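Local coordinates for protein TRAP dicarboxylate transporter-DctP subunit (Desulfovibrio desulfuricans subsp. desulfuricans, PDB 4NHB) that binds sn-glycerol-3-phosphate as a periplasmic solute-binding protein and probably delivers it to a TRAP-type membrane transporter, at residues 146-158 with 219-231. Sequence-based numbering, arbitrary orientation.
Sequences FPLGFRHFYSKKP and LKMYEITPEISLS. With G3P (sn-glycerol-3-phosphate), chain P.
Arg151 touches the other segment through its backbone, O of Arg151 lying 4.0 Å from C of Ser231, while its side chain turns to the ligand. NH2 of Arg151 donates to O1P of sn-glycerol-3-phosphate at 2.9 Å and NH1 to O3P; NE is salt-bridged to Asp210, a third hold consistent with a fixed rotation of the guanidinium. His152 meets Leu230 through a CH-pi contact: CD2 of Leu230 sits 3.5 Å from the ring centroid of His152, nearly along the ring normal. The ring also uses its edge, since ND1 of His152 accepts from N of Ser231 at 3.3 Å, N-H...N angle 146°, the donor close to the ring plane.

Phe153 pairs with Ser229 by two backbone bonds, and Ser155 with Glu227 by two more; these pairs and the 149° between the N-to-C directions of the segment axes identify an antiparallel pairing in the mixed sheet of this periplasmic binding protein fold. The ring of Phe153 approaches CB of Ser231 and stacks with His233. In Tyr154, paired with Ile228 without hydrogen bonds, CG lies between the backbone N and the carbonyl carbon (chi1 56°), which turns one ring face to Met221, whose SD stands 3.5 Å from the ring centroid of Tyr154, a Met-aromatic contact. Ser155 OG donates to Lys157 O at 2.9 Å and accepts from a water that also donates to Glu227 O. Beyond the strand, CD of Pro158 packs 3.7 Å from CG of Glu227, whose OE1 is bonded to His292.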
loop_
_atom_site.group_PDB
_atom_site.type_symbol
_atom_site.label_atom_id
_atom_site.label_comp_id
_atom_site.label_asym_id
_atom_site.label_seq_id
_atom_site.Cartn_x
_atom_site.Cartn_y
_atom_site.Cartn_z
ATOM N N PHE A 146 7.412 -0.911 1.710
ATOM C CA PHE A 146 7.376 0.058 2.762
ATOM C C PHE A 146 5.921 0.274 3.123
ATOM O O PHE A 146 5.015 0.015 2.313
ATOM C CB PHE A 146 8.084 1.356 2.340
ATOM C CG PHE A 146 7.524 1.996 1.082
ATOM C CD1 PHE A 146 6.412 2.818 1.129
ATOM C CD2 PHE A 146 8.105 1.757 -0.162
ATOM C CE1 PHE A 146 5.906 3.396 -0.041
ATOM C CE2 PHE A 146 7.605 2.332 -1.320
ATOM C CZ PHE A 146 6.505 3.151 -1.259
ATOM N N PRO A 147 5.669 0.734 4.343
ATOM C CA PRO A 147 4.256 0.789 4.723
ATOM C C PRO A 147 3.601 2.150 4.402
ATOM O O PRO A 147 4.270 3.190 4.377
ATOM C CB PRO A 147 4.314 0.640 6.237
ATOM C CG PRO A 147 5.646 1.312 6.614
ATOM C CD PRO A 147 6.579 0.995 5.469
ATOM N N LEU A 148 2.287 2.130 4.235
ATOM C CA LEU A 148 1.462 3.335 4.265
ATOM C C LEU A 148 0.699 3.403 5.595
ATOM O O LEU A 148 0.239 4.475 5.997
ATOM C CB LEU A 148 0.507 3.400 3.050
ATOM C CG LEU A 148 1.038 4.003 1.721
ATOM C CD1 LEU A 148 2.316 3.398 1.249
ATOM C CD2 LEU A 148 -0.007 3.993 0.607
ATOM N N GLY A 149 0.604 2.266 6.267
ATOM C CA GLY A 149 0.020 2.210 7.583
ATOM C C GLY A 149 -1.133 1.244 7.701
ATOM O O GLY A 149 -1.747 0.869 6.710
ATOM N N PHE A 150 -1.435 0.847 8.940
ATOM C CA PHE A 150 -2.571 0.027 9.226
ATOM C C PHE A 150 -3.893 0.711 8.873
ATOM O O PHE A 150 -4.039 1.912 9.053
ATOM C CB PHE A 150 -2.567 -0.376 10.710
ATOM C CG PHE A 150 -1.562 -1.480 11.027
ATOM C CD1 PHE A 150 -1.862 -2.821 10.768
ATOM C CD2 PHE A 150 -0.320 -1.158 11.551
ATOM C CE1 PHE A 150 -0.930 -3.840 11.056
ATOM C CE2 PHE A 150 0.623 -2.170 11.838
ATOM C CZ PHE A 150 0.317 -3.499 11.593
ATOM N N ARG A 151 -4.845 -0.083 8.372
ATOM C CA ARG A 151 -6.147 0.478 7.946
ATOM C C ARG A 151 -7.102 0.537 9.132
ATOM O O ARG A 151 -7.212 -0.431 9.885
ATOM C CB ARG A 151 -6.778 -0.354 6.820
ATOM C CG ARG A 151 -5.828 -0.601 5.606
ATOM C CD ARG A 151 -6.552 -1.205 4.396
ATOM N NE ARG A 151 -7.416 -0.238 3.725
ATOM C CZ ARG A 151 -7.195 0.291 2.524
ATOM N NH1 ARG A 151 -8.028 1.190 2.039
ATOM N NH2 ARG A 151 -6.152 -0.061 1.792
ATOM N N HIS A 152 -7.780 1.673 9.270
ATOM C CA HIS A 152 -8.775 1.921 10.310
ATOM C C HIS A 152 -10.068 2.392 9.648
ATOM O O HIS A 152 -10.022 3.054 8.594
ATOM C CB HIS A 152 -8.262 3.000 11.265
ATOM C CG HIS A 152 -6.940 2.658 11.868
ATOM N ND1 HIS A 152 -6.736 1.480 12.548
ATOM C CD2 HIS A 152 -5.746 3.300 11.856
ATOM C CE1 HIS A 152 -5.485 1.427 12.967
ATOM N NE2 HIS A 152 -4.854 2.515 12.547
ATOM N N PHE A 153 -11.202 2.062 10.258
ATOM C CA PHE A 153 -12.497 2.455 9.692
ATOM C C PHE A 153 -12.759 3.940 9.865
ATOM O O PHE A 153 -12.371 4.533 10.863
ATOM C CB PHE A 153 -13.640 1.637 10.309
ATOM C CG PHE A 153 -13.612 0.216 9.905
ATOM C CD1 PHE A 153 -14.073 -0.159 8.672
ATOM C CD2 PHE A 153 -13.070 -0.747 10.745
ATOM C CE1 PHE A 153 -14.026 -1.476 8.264
ATOM C CE2 PHE A 153 -13.005 -2.052 10.352
ATOM C CZ PHE A 153 -13.496 -2.424 9.106
ATOM N N TYR A 154 -13.386 4.535 8.853
ATOM C CA TYR A 154 -13.941 5.868 8.954
ATOM C C TYR A 154 -15.424 5.789 8.507
ATOM O O TYR A 154 -15.741 5.061 7.567
ATOM C CB TYR A 154 -13.166 6.880 8.084
ATOM C CG TYR A 154 -13.074 6.523 6.608
ATOM C CD1 TYR A 154 -14.056 6.934 5.722
ATOM C CD2 TYR A 154 -11.996 5.774 6.093
ATOM C CE1 TYR A 154 -13.996 6.622 4.414
ATOM C CE2 TYR A 154 -11.929 5.468 4.779
ATOM C CZ TYR A 154 -12.937 5.885 3.924
ATOM O OH TYR A 154 -12.918 5.613 2.578
ATOM N N SER A 155 -16.313 6.523 9.187
ATOM C CA SER A 155 -17.744 6.486 8.868
ATOM C C SER A 155 -18.514 7.672 9.447
ATOM O O SER A 155 -18.033 8.378 10.334
ATOM C CB SER A 155 -18.367 5.215 9.414
ATOM O OG SER A 155 -17.992 5.056 10.760
ATOM N N LYS A 156 -19.738 7.854 8.974
ATOM C CA LYS A 156 -20.585 8.934 9.493
ATOM C C LYS A 156 -21.040 8.661 10.926
ATOM O O LYS A 156 -21.105 9.575 11.731
ATOM C CB LYS A 156 -21.761 9.197 8.548
ATOM C CG LYS A 156 -21.273 9.718 7.210
ATOM C CD LYS A 156 -22.372 10.161 6.276
ATOM C CE LYS A 156 -21.766 10.785 5.025
ATOM N NZ LYS A 156 -22.764 10.989 3.935
ATOM N N LYS A 157 -21.313 7.399 11.236
ATOM C CA LYS A 157 -21.700 7.000 12.591
ATOM C C LYS A 157 -20.837 5.815 13.018
ATOM O O LYS A 157 -20.563 4.945 12.195
ATOM C CB LYS A 157 -23.171 6.605 12.621
ATOM C CG LYS A 157 -24.049 7.583 11.853
ATOM C CD LYS A 157 -25.467 7.655 12.379
ATOM C CE LYS A 157 -26.411 6.753 11.600
ATOM N NZ LYS A 157 -27.815 6.978 12.048
ATOM N N PRO A 158 -20.435 5.768 14.305
ATOM C CA PRO A 158 -19.460 4.831 14.890
ATOM C C PRO A 158 -19.636 3.391 14.474
ATOM O O PRO A 158 -20.777 2.938 14.513
ATOM C CB PRO A 158 -19.725 4.954 16.380
ATOM C CG PRO A 158 -20.257 6.299 16.557
ATOM C CD PRO A 158 -21.049 6.609 15.338
ATOM N N LEU A 219 -6.828 13.361 3.113
ATOM C CA LEU A 219 -8.048 13.736 2.399
ATOM C C LEU A 219 -9.072 14.431 3.290
ATOM O O LEU A 219 -10.182 14.755 2.857
ATOM C CB LEU A 219 -8.675 12.510 1.730
ATOM C CG LEU A 219 -8.110 12.089 0.350
ATOM C CD1 LEU A 219 -6.595 11.778 0.410
ATOM C CD2 LEU A 219 -8.885 10.880 -0.157
ATOM N N LYS A 220 -8.675 14.670 4.531
ATOM C CA LYS A 220 -9.532 15.288 5.532
ATOM C C LYS A 220 -10.892 14.588 5.595
ATOM O O LYS A 220 -11.947 15.220 5.623
ATOM C CB LYS A 220 -9.679 16.786 5.258
ATOM C CG LYS A 220 -8.342 17.539 5.297
ATOM C CD LYS A 220 -8.524 19.037 5.117
ATOM C CE LYS A 220 -7.184 19.751 5.009
ATOM N NZ LYS A 220 -6.381 19.309 3.825
ATOM N N MET A 221 -10.843 13.269 5.642
ATOM C CA MET A 221 -12.043 12.444 5.637
ATOM C C MET A 221 -12.900 12.701 6.875
ATOM O O MET A 221 -14.136 12.592 6.821
ATOM C CB MET A 221 -11.659 10.979 5.570
ATOM C CG MET A 221 -10.887 10.550 4.269
ATOM S SD MET A 221 -10.893 8.739 4.174
ATOM C CE MET A 221 -9.727 8.341 2.827
ATOM N N TYR A 222 -12.239 13.061 7.973
ATOM C CA TYR A 222 -12.902 13.209 9.286
ATOM C C TYR A 222 -13.866 14.397 9.323
ATOM O O TYR A 222 -14.732 14.444 10.175
ATOM C CB TYR A 222 -11.867 13.316 10.418
ATOM C CG TYR A 222 -10.828 14.378 10.184
ATOM C CD1 TYR A 222 -11.092 15.704 10.509
ATOM C CD2 TYR A 222 -9.583 14.066 9.640
ATOM C CE1 TYR A 222 -10.172 16.683 10.297
ATOM C CE2 TYR A 222 -8.650 15.047 9.425
ATOM C CZ TYR A 222 -8.955 16.365 9.757
ATOM O OH TYR A 222 -8.047 17.383 9.555
ATOM N N GLU A 223 -13.747 15.304 8.356
ATOM C CA GLU A 223 -14.700 16.395 8.161
ATOM C C GLU A 223 -16.080 15.930 7.671
ATOM O O GLU A 223 -17.058 16.660 7.782
ATOM C CB GLU A 223 -14.148 17.400 7.142
ATOM C CG GLU A 223 -13.086 18.338 7.717
ATOM C CD GLU A 223 -12.506 19.287 6.691
ATOM O OE1 GLU A 223 -12.849 19.191 5.487
ATOM O OE2 GLU A 223 -11.679 20.131 7.096
ATOM N N ILE A 224 -16.134 14.742 7.082
ATOM C CA ILE A 224 -17.363 14.198 6.504
ATOM C C ILE A 224 -17.768 12.920 7.233
ATOM O O ILE A 224 -18.941 12.683 7.508
ATOM C CB ILE A 224 -17.166 13.945 4.978
ATOM C CG1 ILE A 224 -16.978 15.282 4.271
ATOM C CG2 ILE A 224 -18.333 13.214 4.375
ATOM C CD1 ILE A 224 -16.439 15.166 2.872
ATOM N N THR A 225 -16.777 12.093 7.546
ATOM C CA THR A 225 -16.974 10.838 8.258
ATOM C C THR A 225 -16.137 10.903 9.522
ATOM O O THR A 225 -14.997 10.456 9.543
ATOM C CB THR A 225 -16.485 9.647 7.424
ATOM O OG1 THR A 225 -15.137 9.891 6.953
ATOM C CG2 THR A 225 -17.384 9.445 6.228
ATOM N N PRO A 226 -16.683 11.495 10.577
ATOM C CA PRO A 226 -15.818 11.889 11.691
ATOM C C PRO A 226 -15.449 10.741 12.625
ATOM O O PRO A 226 -14.568 10.915 13.461
ATOM C CB PRO A 226 -16.667 12.945 12.443
ATOM C CG PRO A 226 -17.845 13.191 11.593
ATOM C CD PRO A 226 -18.047 12.023 10.716
ATOM N N GLU A 227 -16.113 9.602 12.497
ATOM C CA GLU A 227 -15.930 8.530 13.460
ATOM C C GLU A 227 -14.930 7.501 12.924
ATOM O O GLU A 227 -15.187 6.803 11.963
ATOM C CB GLU A 227 -17.258 7.847 13.776
ATOM C CG GLU A 227 -18.483 8.807 13.881
ATOM C CD GLU A 227 -18.544 9.613 15.167
ATOM O OE1 GLU A 227 -17.816 9.297 16.128
ATOM O OE2 GLU A 227 -19.347 10.572 15.218
ATOM N N ILE A 228 -13.779 7.441 13.549
ATOM C CA ILE A 228 -12.793 6.446 13.160
ATOM C C ILE A 228 -12.775 5.318 14.180
ATOM O O ILE A 228 -12.770 5.574 15.404
ATOM C CB ILE A 228 -11.397 7.051 13.066
ATOM C CG1 ILE A 228 -11.240 7.847 11.763
ATOM C CG2 ILE A 228 -10.359 5.914 13.062
ATOM C CD1 ILE A 228 -12.064 9.114 11.672
ATOM N N SER A 229 -12.789 4.079 13.713
ATOM C CA SER A 229 -12.611 2.946 14.631
ATOM C C SER A 229 -11.300 2.228 14.305
ATOM O O SER A 229 -11.056 1.834 13.175
ATOM C CB SER A 229 -13.797 1.976 14.601
ATOM O OG SER A 229 -14.955 2.518 15.251
ATOM N N LEU A 230 -10.448 2.105 15.309
ATOM C CA LEU A 230 -9.166 1.453 15.137
ATOM C C LEU A 230 -9.386 -0.023 15.004
ATOM O O LEU A 230 -10.005 -0.639 15.850
ATOM C CB LEU A 230 -8.267 1.764 16.320
ATOM C CG LEU A 230 -8.012 3.260 16.449
ATOM C CD1 LEU A 230 -7.051 3.557 17.587
ATOM C CD2 LEU A 230 -7.484 3.848 15.147
ATOM N N SER A 231 -8.925 -0.584 13.897
ATOM C CA SER A 231 -8.944 -2.012 13.674
ATOM C C SER A 231 -7.558 -2.552 13.268
ATOM O O SER A 231 -6.999 -3.426 13.936
ATOM C CB SER A 231 -9.989 -2.252 12.610
ATOM O OG SER A 231 -9.940 -3.540 12.045
HETATM O O1 G3P P . -2.012 -1.619 -1.668
HETATM C C1 G3P P . -3.359 -1.500 -2.019
HETATM C C2 G3P P . -3.929 -0.184 -1.476
HETATM O O2 G3P P . -3.191 0.887 -1.999
HETATM C C3 G3P P . -5.404 -0.057 -1.890
HETATM O O1P G3P P . -6.066 0.750 -0.969
HETATM O O4P G3P P . -4.917 2.850 -1.413
HETATM O O2P G3P P . -7.027 2.298 -2.724
HETATM O O3P G3P P . -7.193 2.942 -0.321
HETATM P P G3P P . -6.316 2.302 -1.393
HETATM O O HOH W 1 -15.675 4.219 11.741
HETATM O O HOH W 2 -17.039 2.496 12.841
#